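Local structure of DUF2235 domain-containing protein (Pseudomonas aeruginosa, 4O5P) at residues Pro569-Gln572 and Arg573-Leu576; Gln801-Ala804 and Leu805-Val808. The protein is a type VI secretion phospholipase effector, Tle1, that probably hydrolyses membrane phospholipids with an alpha/beta-hydrolase-type catalytic domain. All coordinates share one frame; numbering follows the deposited sequence.

Both contacts are first turns of helices: contact 1 opens helix 571-587 and contact 2 opens helix 803-814, close to the end of the modelled chain. Their centres lie 47 Å apart and the nearest atoms about 34 Å, so the two do not touch. Contact 1 is a surface contact, whereas contact 2 is partly buried although it lies farther from the centre of the chain. Three backbone i to i+4 hydrogen bonds run through each. The difference is in the side chains: in 569-576 an aspartate and a glutamine share two waters, while in 801-808 a serine packs on a leucine and a glutamine lies alongside a proline.

Contact 1: residues Pro569-Gln572 and Arg573-Leu576; sequences PLDQ and RQLL
Asp571 OD1 and Gln574 OE1 have two waters between them, which tie the two side chains together across the first turn of helix 571-587. The second water donates to both oxygens; its distance to Asp571 OD1, 2.5 Å, is short. The first sits 2.7 Å from the same OD1. The oxygens themselves, Asp571 OD1 and Gln574 OE1, stay 3.9 Å apart; with the carboxylate probably ionised, neither has a proton to offer the other, so the waters supply the hydrogens between them, and the carboxylate and amide planes stand 54° to each other. The first water also accepts from Leu570 N at 2.9 Å, so it joins the N-cap residue to the pair, though it cannot serve every acceptor around it at once. An aspartate suits this first turn, where its negative charge probably interacts favourably with the helix dipole; its other oxygen, OD2, accepts from Gln391 N.

Leu570 has no polar side chain with which to cap the helix. Instead, Asp504 receives the early amides from outside, OD1 from Gln572 N and OD2 from Arg573 N. The regular i to i+4 ladder then begins with Gln574 N to Leu570 O, followed by Leu575 N to Asp571 O and Leu576 N to Gln572 O.

Gln574 sets CG beside its own backbone N (chi1 -70°) and then runs extended, back toward the start of the helix. This course brings the amide alongside Leu570, and Gln574 CG lies 3.2 Å from Leu570 O. A leucine fits position 575, where Leu575 is buried against Ala664; Leu576 is on the exposed side and touches Phe498. At the far end of the glutamine, Gln574 NE2 comes to 3.9 Å from Leu570 CB.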
loop_
_atom_site.group_PDB
_atom_site.type_symbol
_atom_site.label_atom_id
_atom_site.label_comp_id
_atom_site.label_asym_id
_atom_site.label_seq_id
_atom_site.Cartn_x
_atom_site.Cartn_y
_atom_site.Cartn_z
ATOM N N PRO A 569 -15.440 -16.771 2.590
ATOM C CA PRO A 569 -16.590 -15.951 2.205
ATOM C C PRO A 569 -17.535 -15.755 3.379
ATOM O O PRO A 569 -18.308 -16.663 3.667
ATOM C CB PRO A 569 -17.287 -16.810 1.143
ATOM C CG PRO A 569 -16.209 -17.688 0.603
ATOM C CD PRO A 569 -15.339 -17.998 1.780
ATOM N N LEU A 570 -17.474 -14.604 4.048
ATOM C CA LEU A 570 -18.440 -14.297 5.104
ATOM C C LEU A 570 -19.083 -12.930 4.872
ATOM O O LEU A 570 -19.369 -12.199 5.822
ATOM C CB LEU A 570 -17.781 -14.341 6.485
ATOM C CG LEU A 570 -17.082 -15.634 6.915
ATOM C CD1 LEU A 570 -16.482 -15.475 8.298
ATOM C CD2 LEU A 570 -18.030 -16.821 6.888
ATOM N N ASP A 571 -19.314 -12.587 3.608
ATOM C CA ASP A 571 -19.818 -11.262 3.267
ATOM C C ASP A 571 -21.175 -10.915 3.880
ATOM O O ASP A 571 -21.411 -9.765 4.238
ATOM C CB ASP A 571 -19.821 -11.055 1.754
ATOM C CG ASP A 571 -18.411 -10.935 1.183
ATOM O OD1 ASP A 571 -17.496 -10.519 1.934
ATOM O OD2 ASP A 571 -18.228 -11.245 -0.016
ATOM N N GLN A 572 -22.063 -11.889 4.027
ATOM C CA GLN A 572 -23.348 -11.609 4.674
ATOM C C GLN A 572 -23.193 -11.222 6.144
ATOM O O GLN A 572 -23.661 -10.156 6.553
ATOM C CB GLN A 572 -24.308 -12.797 4.535
ATOM C CG GLN A 572 -24.581 -13.181 3.097
ATOM C CD GLN A 572 -25.461 -14.409 2.995
ATOM O OE1 GLN A 572 -25.178 -15.437 3.629
ATOM N NE2 GLN A 572 -26.539 -14.310 2.209
ATOM N N ARG A 573 -22.536 -12.076 6.936
ATOM C CA ARG A 573 -22.359 -11.790 8.360
ATOM C C ARG A 573 -21.580 -10.493 8.537
ATOM O O ARG A 573 -21.898 -9.688 9.401
ATOM C CB ARG A 573 -21.658 -12.963 9.077
ATOM C CG ARG A 573 -20.579 -12.578 10.115
ATOM C CD ARG A 573 -21.174 -12.018 11.400
ATOM N NE ARG A 573 -20.190 -11.742 12.457
ATOM C CZ ARG A 573 -19.994 -10.544 13.010
ATOM N NH1 ARG A 573 -20.702 -9.505 12.606
ATOM N NH2 ARG A 573 -19.092 -10.387 13.974
ATOM N N GLN A 574 -20.572 -10.284 7.699
ATOM C CA GLN A 574 -19.720 -9.105 7.848
ATOM C C GLN A 574 -20.437 -7.820 7.455
ATOM O O GLN A 574 -20.349 -6.814 8.163
ATOM C CB GLN A 574 -18.421 -9.276 7.068
ATOM C CG GLN A 574 -17.501 -10.319 7.685
ATOM C CD GLN A 574 -16.303 -10.649 6.818
ATOM O OE1 GLN A 574 -16.221 -10.241 5.648
ATOM N NE2 GLN A 574 -15.372 -11.415 7.378
ATOM N N LEU A 575 -21.162 -7.847 6.343
ATOM C CA LEU A 575 -21.948 -6.671 5.963
ATOM C C LEU A 575 -23.058 -6.366 6.972
ATOM O O LEU A 575 -23.217 -5.217 7.373
ATOM C CB LEU A 575 -22.501 -6.773 4.533
ATOM C CG LEU A 575 -21.488 -6.663 3.400
ATOM C CD1 LEU A 575 -22.127 -7.074 2.093
ATOM C CD2 LEU A 575 -20.929 -5.250 3.294
ATOM N N LEU A 576 -23.794 -7.386 7.409
ATOM C CA LEU A 576 -24.784 -7.198 8.484
ATOM C C LEU A 576 -24.182 -6.656 9.796
ATOM O O LEU A 576 -24.765 -5.776 10.439
ATOM C CB LEU A 576 -25.557 -8.497 8.747
ATOM C CG LEU A 576 -26.503 -8.999 7.655
ATOM C CD1 LEU A 576 -27.138 -10.311 8.093
ATOM C CD2 LEU A 576 -27.585 -7.960 7.362
HETATM O O HOH W 1 -15.890 -12.210 3.388
HETATM O O HOH W 2 -17.381 -8.585 3.452
#

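Contact 2: residues Gln801-Ala804 and Leu805-Val808; sequences QSPA and LQQV
Helix 803-814 starts with three successive i to i+4 hydrogen bonds, Gln806 N to Ser802 O (2.9 Å), Gln807 N to Pro803 O and Val808 N to Ala804 O, and they straighten from 141° at the first N-H to 170° at the last. Ser802 occupies the N-cap, yet its hydroxyl makes no capping bond. With OG beside its backbone N (chi1 -54°), the serine lies against Leu805 instead: Ser802 CB meets Leu805 CG at 3.7 Å, and OG lies 3.8 Å from Leu805 CD1. Pro803 suits the first helical position, where no intrahelical acceptor awaits an amide hydrogen. Gln806 extends back along the turn: its CG passes 3.1 Å from Ser802 O and its CD lies 3.8 Å from Pro803 CA, while NE2 makes a weak hydrogen bond to Ala799 O, before the helix. The part Ala804 plays here is its carbonyl, which accepts from Val808 N in the carbonyl plane.

The buried side chains join this helix to its surroundings. Leu805 rests on Ala798 and Val808 on Leu795, both of helix 795-798, and Val808 also meets Asp754, Thr757 and Ile759 in the loop that follows strand 749-753.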
loop_
_atom_site.group_PDB
_atom_site.type_symbol
_atom_site.label_atom_id
_atom_site.label_comp_id
_atom_site.label_asym_id
_atom_site.label_seq_id
_atom_site.Cartn_x
_atom_site.Cartn_y
_atom_site.Cartn_z
ATOM N N GLN A 801 18.982 -2.186 38.766
ATOM C CA GLN A 801 18.480 -1.515 39.962
ATOM C C GLN A 801 17.134 -2.086 40.427
ATOM O O GLN A 801 16.822 -2.061 41.615
ATOM C CB GLN A 801 18.341 -0.009 39.686
ATOM C CG GLN A 801 19.617 0.652 39.139
ATOM C CD GLN A 801 19.347 1.662 38.028
ATOM O OE1 GLN A 801 18.234 2.178 37.895
ATOM N NE2 GLN A 801 20.369 1.946 37.222
ATOM N N SER A 802 16.339 -2.597 39.488
ATOM C CA SER A 802 14.980 -3.052 39.790
ATOM C C SER A 802 14.870 -4.567 39.781
ATOM O O SER A 802 15.018 -5.191 38.727
ATOM C CB SER A 802 13.981 -2.506 38.760
ATOM O OG SER A 802 14.046 -1.093 38.644
ATOM N N PRO A 803 14.613 -5.168 40.954
ATOM C CA PRO A 803 14.232 -6.586 40.980
ATOM C C PRO A 803 13.053 -6.891 40.039
ATOM O O PRO A 803 13.051 -7.943 39.367
ATOM C CB PRO A 803 13.853 -6.803 42.441
ATOM C CG PRO A 803 14.803 -5.892 43.179
ATOM C CD PRO A 803 14.955 -4.665 42.301
ATOM N N ALA A 804 12.087 -5.972 39.965
ATOM C CA ALA A 804 10.932 -6.140 39.080
ATOM C C ALA A 804 11.341 -6.242 37.607
ATOM O O ALA A 804 10.945 -7.177 36.874
ATOM C CB ALA A 804 9.947 -4.993 39.282
ATOM N N LEU A 805 12.126 -5.266 37.165
ATOM C CA LEU A 805 12.621 -5.288 35.804
ATOM C C LEU A 805 13.496 -6.521 35.599
ATOM O O LEU A 805 13.604 -7.006 34.490
ATOM C CB LEU A 805 13.390 -4.008 35.473
ATOM C CG LEU A 805 12.566 -2.717 35.393
ATOM C CD1 LEU A 805 13.408 -1.555 34.892
ATOM C CD2 LEU A 805 11.330 -2.906 34.517
ATOM N N GLN A 806 14.114 -7.040 36.661
ATOM C CA GLN A 806 14.896 -8.270 36.515
ATOM C C GLN A 806 13.981 -9.432 36.149
ATOM O O GLN A 806 14.331 -10.259 35.302
ATOM C CB GLN A 806 15.693 -8.592 37.780
ATOM C CG GLN A 806 16.830 -7.628 38.079
ATOM C CD GLN A 806 17.426 -7.860 39.459
ATOM O OE1 GLN A 806 17.493 -8.997 39.943
ATOM N NE2 GLN A 806 17.850 -6.776 40.107
ATOM N N GLN A 807 12.802 -9.500 36.759
ATOM C CA GLN A 807 11.856 -10.534 36.305
ATOM C C GLN A 807 11.422 -10.329 34.850
ATOM O O GLN A 807 11.406 -11.288 34.045
ATOM C CB GLN A 807 10.639 -10.635 37.219
ATOM C CG GLN A 807 10.753 -11.765 38.244
ATOM C CD GLN A 807 9.797 -11.586 39.394
ATOM O OE1 GLN A 807 9.069 -10.597 39.452
ATOM N NE2 GLN A 807 9.794 -12.540 40.323
ATOM N N VAL A 808 11.073 -9.087 34.513
ATOM C CA VAL A 808 10.764 -8.767 33.111
ATOM C C VAL A 808 11.859 -9.285 32.181
ATOM O O VAL A 808 11.578 -9.949 31.184
ATOM C CB VAL A 808 10.595 -7.252 32.896
ATOM C CG1 VAL A 808 10.451 -6.924 31.413
ATOM C CG2 VAL A 808 9.399 -6.733 33.689
#